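Local coordinates for protein tyrocidine synthase 2 (Brevibacillus parabrevis, PDB 6TA8) that belongs to the modular nonribosomal peptide synthetases and is represented by a condensation domain, a two-lobed alpha/beta fold, at residues L253-T258 and K457-I462; E263-H268 and T275-L280. One frame throughout, in Å; residues are numbered along the deposited sequence.

Contact 1 of 2, residues L253-T258 and K457-I462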
loop_
_atom_site.group_PDB
_atom_site.type_symbol
_atom_site.label_atom_id
_atom_site.label_comp_id
_atom_site.label_asym_id
_atom_site.label_seq_id
_atom_site.Cartn_x
_atom_site.Cartn_y
_atom_site.Cartn_z
ATOM N N LEU A 253 -9.793 -0.324 14.267
ATOM C CA LEU A 253 -9.596 -1.139 15.459
ATOM C C LEU A 253 -8.358 -1.997 15.239
ATOM O O LEU A 253 -8.303 -2.777 14.282
ATOM C CB LEU A 253 -10.821 -2.010 15.742
ATOM C CG LEU A 253 -10.796 -2.843 17.027
ATOM C CD1 LEU A 253 -12.168 -2.863 17.680
ATOM C CD2 LEU A 253 -10.319 -4.256 16.754
ATOM N N SER A 254 -7.372 -1.856 16.121
ATOM C CA SER A 254 -6.087 -2.517 15.963
ATOM C C SER A 254 -5.800 -3.430 17.148
ATOM O O SER A 254 -6.192 -3.146 18.284
ATOM C CB SER A 254 -4.952 -1.493 15.821
ATOM O OG SER A 254 -5.242 -0.542 14.813
ATOM N N PHE A 255 -5.112 -4.534 16.864
ATOM C CA PHE A 255 -4.581 -5.412 17.896
ATOM C C PHE A 255 -3.168 -5.819 17.508
ATOM O O PHE A 255 -2.837 -5.915 16.323
ATOM C CB PHE A 255 -5.469 -6.651 18.116
ATOM C CG PHE A 255 -5.348 -7.699 17.039
ATOM C CD1 PHE A 255 -4.439 -8.740 17.161
ATOM C CD2 PHE A 255 -6.163 -7.659 15.920
ATOM C CE1 PHE A 255 -4.333 -9.707 16.179
ATOM C CE2 PHE A 255 -6.064 -8.626 14.936
ATOM C CZ PHE A 255 -5.147 -9.650 15.066
ATOM N N ALA A 256 -2.334 -6.050 18.517
ATOM C CA ALA A 256 -0.934 -6.379 18.306
ATOM C C ALA A 256 -0.574 -7.638 19.080
ATOM O O ALA A 256 -1.227 -8.002 20.062
ATOM C CB ALA A 256 -0.014 -5.225 18.729
ATOM N N LEU A 257 0.480 -8.303 18.620
ATOM C CA LEU A 257 1.020 -9.482 19.280
ATOM C C LEU A 257 2.297 -9.120 20.029
ATOM O O LEU A 257 3.014 -8.189 19.655
ATOM C CB LEU A 257 1.308 -10.594 18.269
ATOM C CG LEU A 257 0.127 -11.123 17.452
ATOM C CD1 LEU A 257 0.557 -12.312 16.606
ATOM C CD2 LEU A 257 -1.033 -11.500 18.358
ATOM N N THR A 258 2.571 -9.866 21.096
ATOM C CA THR A 258 3.791 -9.657 21.856
ATOM C C THR A 258 5.011 -10.042 21.020
ATOM O O THR A 258 4.924 -10.823 20.068
ATOM C CB THR A 258 3.763 -10.467 23.154
ATOM O OG1 THR A 258 3.740 -11.866 22.846
ATOM C CG2 THR A 258 2.532 -10.118 23.976
ATOM N N LYS A 457 -7.331 -15.356 17.966
ATOM C CA LYS A 457 -7.420 -16.707 18.506
ATOM C C LYS A 457 -7.051 -17.775 17.487
ATOM O O LYS A 457 -6.837 -18.929 17.876
ATOM C CB LYS A 457 -8.829 -16.969 19.046
ATOM C CG LYS A 457 -9.871 -17.281 17.985
ATOM C CD LYS A 457 -10.935 -18.222 18.529
ATOM C CE LYS A 457 -12.126 -18.325 17.588
ATOM N NZ LYS A 457 -12.953 -17.085 17.594
ATOM N N HIS A 458 -6.972 -17.427 16.204
ATOM C CA HIS A 458 -6.494 -18.344 15.179
ATOM C C HIS A 458 -5.030 -18.131 14.829
ATOM O O HIS A 458 -4.351 -19.090 14.450
ATOM C CB HIS A 458 -7.344 -18.215 13.910
ATOM C CG HIS A 458 -8.719 -18.787 14.046
ATOM N ND1 HIS A 458 -9.833 -18.006 14.269
ATOM C CD2 HIS A 458 -9.161 -20.066 13.997
ATOM C CE1 HIS A 458 -10.902 -18.778 14.347
ATOM N NE2 HIS A 458 -10.522 -20.033 14.185
ATOM N N LEU A 459 -4.528 -16.899 14.944
ATOM C CA LEU A 459 -3.099 -16.663 14.763
ATOM C C LEU A 459 -2.296 -17.345 15.863
ATOM O O LEU A 459 -1.278 -17.994 15.594
ATOM C CB LEU A 459 -2.811 -15.162 14.739
ATOM C CG LEU A 459 -3.105 -14.417 13.437
ATOM C CD1 LEU A 459 -2.858 -12.925 13.611
ATOM C CD2 LEU A 459 -2.266 -14.974 12.302
ATOM N N LEU A 460 -2.741 -17.208 17.113
ATOM C CA LEU A 460 -2.073 -17.888 18.217
ATOM C C LEU A 460 -2.218 -19.399 18.113
ATOM O O LEU A 460 -1.319 -20.137 18.531
ATOM C CB LEU A 460 -2.628 -17.391 19.552
ATOM C CG LEU A 460 -2.552 -15.883 19.795
ATOM C CD1 LEU A 460 -3.316 -15.505 21.054
ATOM C CD2 LEU A 460 -1.104 -15.430 19.882
ATOM N N GLY A 461 -3.335 -19.878 17.562
ATOM C CA GLY A 461 -3.514 -21.308 17.400
ATOM C C GLY A 461 -2.621 -21.904 16.332
ATOM O O GLY A 461 -2.232 -23.071 16.425
ATOM N N ILE A 462 -2.278 -21.117 15.309
ATOM C CA ILE A 462 -1.425 -21.621 14.239
ATOM C C ILE A 462 0.031 -21.678 14.687
ATOM O O ILE A 462 0.726 -22.671 14.444
ATOM C CB ILE A 462 -1.599 -20.762 12.972
ATOM C CG1 ILE A 462 -2.949 -21.050 12.314
ATOM C CG2 ILE A 462 -0.468 -21.018 11.989
ATOM C CD1 ILE A 462 -3.215 -20.217 11.080
#
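F255 and L257 meet L459 and L460 where helix 445-466 packs on the outermost strand (250-256) of a mixed beta-sheet and the residue that follows it, the alpha/beta layering on which condensation domains are built. Both F255 and L257 send their CA-CB bonds toward the helix, as alternate residues of an extended chain do, and the main chain stays well back: even L257 and L460 keep their CA atoms 9.0 Å apart. The contacts between the two segments are made by hydrocarbon, with no hydrogen bond across.

L257 can be followed outward atom by atom. Its CB starts 5.6 Å from L460 CD2 and serves mainly to carry the branch forward. CG, placed opposite the carbonyl carbon (chi1 -60°), divides the side chain into one methyl for each leucine of the helix. From there L257 CD1 continues the extended line of the side chain (chi2 -174°) and stands 4.6 Å from L459 CD1. The second methyl, L257 CD2, turns to meet L460 CD2 methyl to methyl at 4.2 Å, and within its own segment it also lies 4.3 Å from F255 CE1.

The strand is bonded to its neighbour 431-439 by backbone pairs such as F255 with I434, while L459 also touches L281 and A284 of helix 277-293. L460 also touches Q261.

The phenyl ring meets L459 with its edge, not its face. With CG lying between the backbone N and the carbonyl carbon (chi1 75°), F255 points its far rim at L459, whose CD1 sits near the ring plane. That methyl is shared almost evenly by two ring atoms, F255 CZ at 4.3 Å and F255 CE1 at 4.4 Å.

Contact 2 of 2, residues E263-H268 and T275-L280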
loop_
_atom_site.group_PDB
_atom_site.type_symbol
_atom_site.label_atom_id
_atom_site.label_comp_id
_atom_site.label_asym_id
_atom_site.label_seq_id
_atom_site.Cartn_x
_atom_site.Cartn_y
_atom_site.Cartn_z
ATOM N N GLU A 263 8.275 -13.235 16.982
ATOM C CA GLU A 263 9.490 -13.917 16.546
ATOM C C GLU A 263 9.262 -15.411 16.369
ATOM O O GLU A 263 9.899 -16.036 15.513
ATOM C CB GLU A 263 10.627 -13.662 17.536
ATOM C CG GLU A 263 11.529 -12.501 17.149
ATOM C CD GLU A 263 12.372 -12.800 15.922
ATOM O OE1 GLU A 263 12.890 -13.931 15.818
ATOM O OE2 GLU A 263 12.513 -11.904 15.062
ATOM N N ASN A 264 8.370 -16.002 17.169
ATOM C CA ASN A 264 7.955 -17.378 16.914
ATOM C C ASN A 264 7.297 -17.498 15.546
ATOM O O ASN A 264 7.531 -18.468 14.816
ATOM C CB ASN A 264 7.002 -17.853 18.011
ATOM C CG ASN A 264 7.717 -18.177 19.309
ATOM O OD1 ASN A 264 8.863 -17.778 19.516
ATOM N ND2 ASN A 264 7.040 -18.905 20.190
ATOM N N LEU A 265 6.476 -16.511 15.179
ATOM C CA LEU A 265 5.851 -16.491 13.863
ATOM C C LEU A 265 6.857 -16.220 12.752
ATOM O O LEU A 265 6.599 -16.577 11.598
ATOM C CB LEU A 265 4.736 -15.441 13.838
ATOM C CG LEU A 265 3.722 -15.458 12.692
ATOM C CD1 LEU A 265 2.336 -15.106 13.205
ATOM C CD2 LEU A 265 4.134 -14.491 11.598
ATOM N N LEU A 266 7.997 -15.612 13.073
ATOM C CA LEU A 266 8.993 -15.245 12.073
ATOM C C LEU A 266 10.126 -16.252 11.943
ATOM O O LEU A 266 10.725 -16.352 10.867
ATOM C CB LEU A 266 9.591 -13.872 12.402
ATOM C CG LEU A 266 8.696 -12.645 12.231
ATOM C CD1 LEU A 266 9.337 -11.424 12.878
ATOM C CD2 LEU A 266 8.423 -12.390 10.761
ATOM N N ARG A 267 10.434 -17.002 13.003
ATOM C CA ARG A 267 11.631 -17.830 13.033
ATOM C C ARG A 267 11.384 -19.305 13.309
ATOM O O ARG A 267 12.237 -20.124 12.950
ATOM C CB ARG A 267 12.616 -17.301 14.090
ATOM C CG ARG A 267 13.667 -16.345 13.550
ATOM C CD ARG A 267 15.056 -16.966 13.589
ATOM N NE ARG A 267 15.085 -18.293 12.980
ATOM C CZ ARG A 267 15.013 -18.522 11.672
ATOM N NH1 ARG A 267 15.047 -19.767 11.215
ATOM N NH2 ARG A 267 14.913 -17.511 10.819
ATOM N N HIS A 268 10.260 -19.674 13.924
ATOM C CA HIS A 268 10.084 -21.027 14.435
ATOM C C HIS A 268 8.877 -21.770 13.877
ATOM O O HIS A 268 8.685 -22.942 14.222
ATOM C CB HIS A 268 9.985 -21.000 15.969
ATOM C CG HIS A 268 11.155 -20.347 16.639
ATOM N ND1 HIS A 268 11.301 -18.978 16.714
ATOM C CD2 HIS A 268 12.231 -20.875 17.268
ATOM C CE1 HIS A 268 12.417 -18.691 17.358
ATOM N NE2 HIS A 268 13.001 -19.824 17.706
ATOM N N THR A 275 6.054 -22.372 4.576
ATOM C CA THR A 275 5.135 -21.375 4.062
ATOM C C THR A 275 5.830 -20.020 3.989
ATOM O O THR A 275 7.028 -19.884 4.247
ATOM C CB THR A 275 3.887 -21.289 4.945
ATOM O OG1 THR A 275 4.281 -21.090 6.309
ATOM C CG2 THR A 275 3.069 -22.564 4.840
ATOM N N GLU A 276 5.060 -19.005 3.625
ATOM C CA GLU A 276 5.478 -17.617 3.716
ATOM C C GLU A 276 4.488 -16.872 4.605
ATOM O O GLU A 276 3.539 -17.455 5.137
ATOM C CB GLU A 276 5.586 -16.983 2.325
ATOM C CG GLU A 276 6.399 -17.802 1.323
ATOM C CD GLU A 276 7.903 -17.724 1.557
ATOM O OE1 GLU A 276 8.331 -17.156 2.584
ATOM O OE2 GLU A 276 8.660 -18.235 0.704
ATOM N N MET A 277 4.718 -15.568 4.768
ATOM C CA MET A 277 3.885 -14.785 5.675
ATOM C C MET A 277 2.433 -14.752 5.214
ATOM O O MET A 277 1.513 -14.881 6.030
ATOM C CB MET A 277 4.434 -13.366 5.800
ATOM C CG MET A 277 3.586 -12.468 6.676
ATOM S SD MET A 277 3.695 -12.917 8.417
ATOM C CE MET A 277 5.444 -12.677 8.706
ATOM N N ASN A 278 2.208 -14.584 3.910
ATOM C CA ASN A 278 0.849 -14.449 3.398
ATOM C C ASN A 278 0.034 -15.728 3.547
ATOM O O ASN A 278 -1.199 -15.661 3.552
ATOM C CB ASN A 278 0.884 -14.019 1.932
ATOM C CG ASN A 278 0.975 -12.513 1.769
ATOM O OD1 ASN A 278 0.188 -11.767 2.351
ATOM N ND2 ASN A 278 1.942 -12.059 0.980
ATOM N N ASP A 279 0.687 -16.885 3.673
ATOM C CA ASP A 279 -0.049 -18.137 3.816
ATOM C C ASP A 279 -0.722 -18.228 5.181
ATOM O O ASP A 279 -1.908 -18.565 5.279
ATOM C CB ASP A 279 0.888 -19.326 3.599
ATOM C CG ASP A 279 1.351 -19.451 2.161
ATOM O OD1 ASP A 279 0.607 -19.020 1.255
ATOM O OD2 ASP A 279 2.459 -19.983 1.936
ATOM N N LEU A 280 0.020 -17.928 6.247
ATOM C CA LEU A 280 -0.521 -18.061 7.596
ATOM C C LEU A 280 -1.508 -16.947 7.925
ATOM O O LEU A 280 -2.495 -17.181 8.632
ATOM C CB LEU A 280 0.618 -18.082 8.615
ATOM C CG LEU A 280 1.716 -19.118 8.363
ATOM C CD1 LEU A 280 2.809 -19.013 9.416
ATOM C CD2 LEU A 280 1.131 -20.522 8.327
#
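L265 and L266, consecutive residues near the end of helix 259-267, both reach M277 in the first turn of helix 277-293, a worked case of two neighbouring helices joined through one flexible thioether. Earlier in the segment, E263 lends its carbonyl to the helix: E263 O accepts the N-H of R267 at 2.7 Å. L265 follows; with CG anti to its backbone N (chi1 -166°), it carries its branch toward M277, and L265 CD2 lies 3.6 Å from M277 SD. The two side chains meet at about a right angle, and L280 CD1 stands further off, 4.9 Å from L265 CG. L266 starts out pointing away from the other helix, yet its CD2 comes back to within 3.6 Å of M277 CE. H268 turns its ring edge to E263 O in a weak bond from ND1.

M277 serves both leucines because its chain folds twice, at chi2 (71°) and chi3 (61°), bringing sulfur and methyl side by side before them. At the N-cap of its helix, the N-H of E276 goes to D279 OD2 at 3.3 Å, arriving from above the carboxylate plane; this is one half of a capping box. Around the trio, L265 also touches I463 of helix 445-466, while M277 rests on Y387 and L266 on Q390 of strand 383-390.

No hydrogen bond crosses between the segments, so cohesion probably comes from dispersion, methyl to methyl as well as methyl to sulfur, and should depend on shape more than on direction.

How the contacts relate
Read from the N terminus, the chain leaves edge strand 250-256, turns at T258 and enters helix 259-267. Contact 2 then closes a short loop through helix 270-273, returning at the start of helix 277-293. Only after the remaining strands and helices of this part of the domain, about 200 residues after T258, does helix 445-466 come back to close contact 1, so the small loop lies wholly within the large one. The centres are 13 Å apart, and the two meet directly, I462 CD1 lying 4.0 Å from L280 O. Helix 445-466 thus joins the sheet edge to helices 259-267 and 277-293, which come after strand 250-256 in the chain.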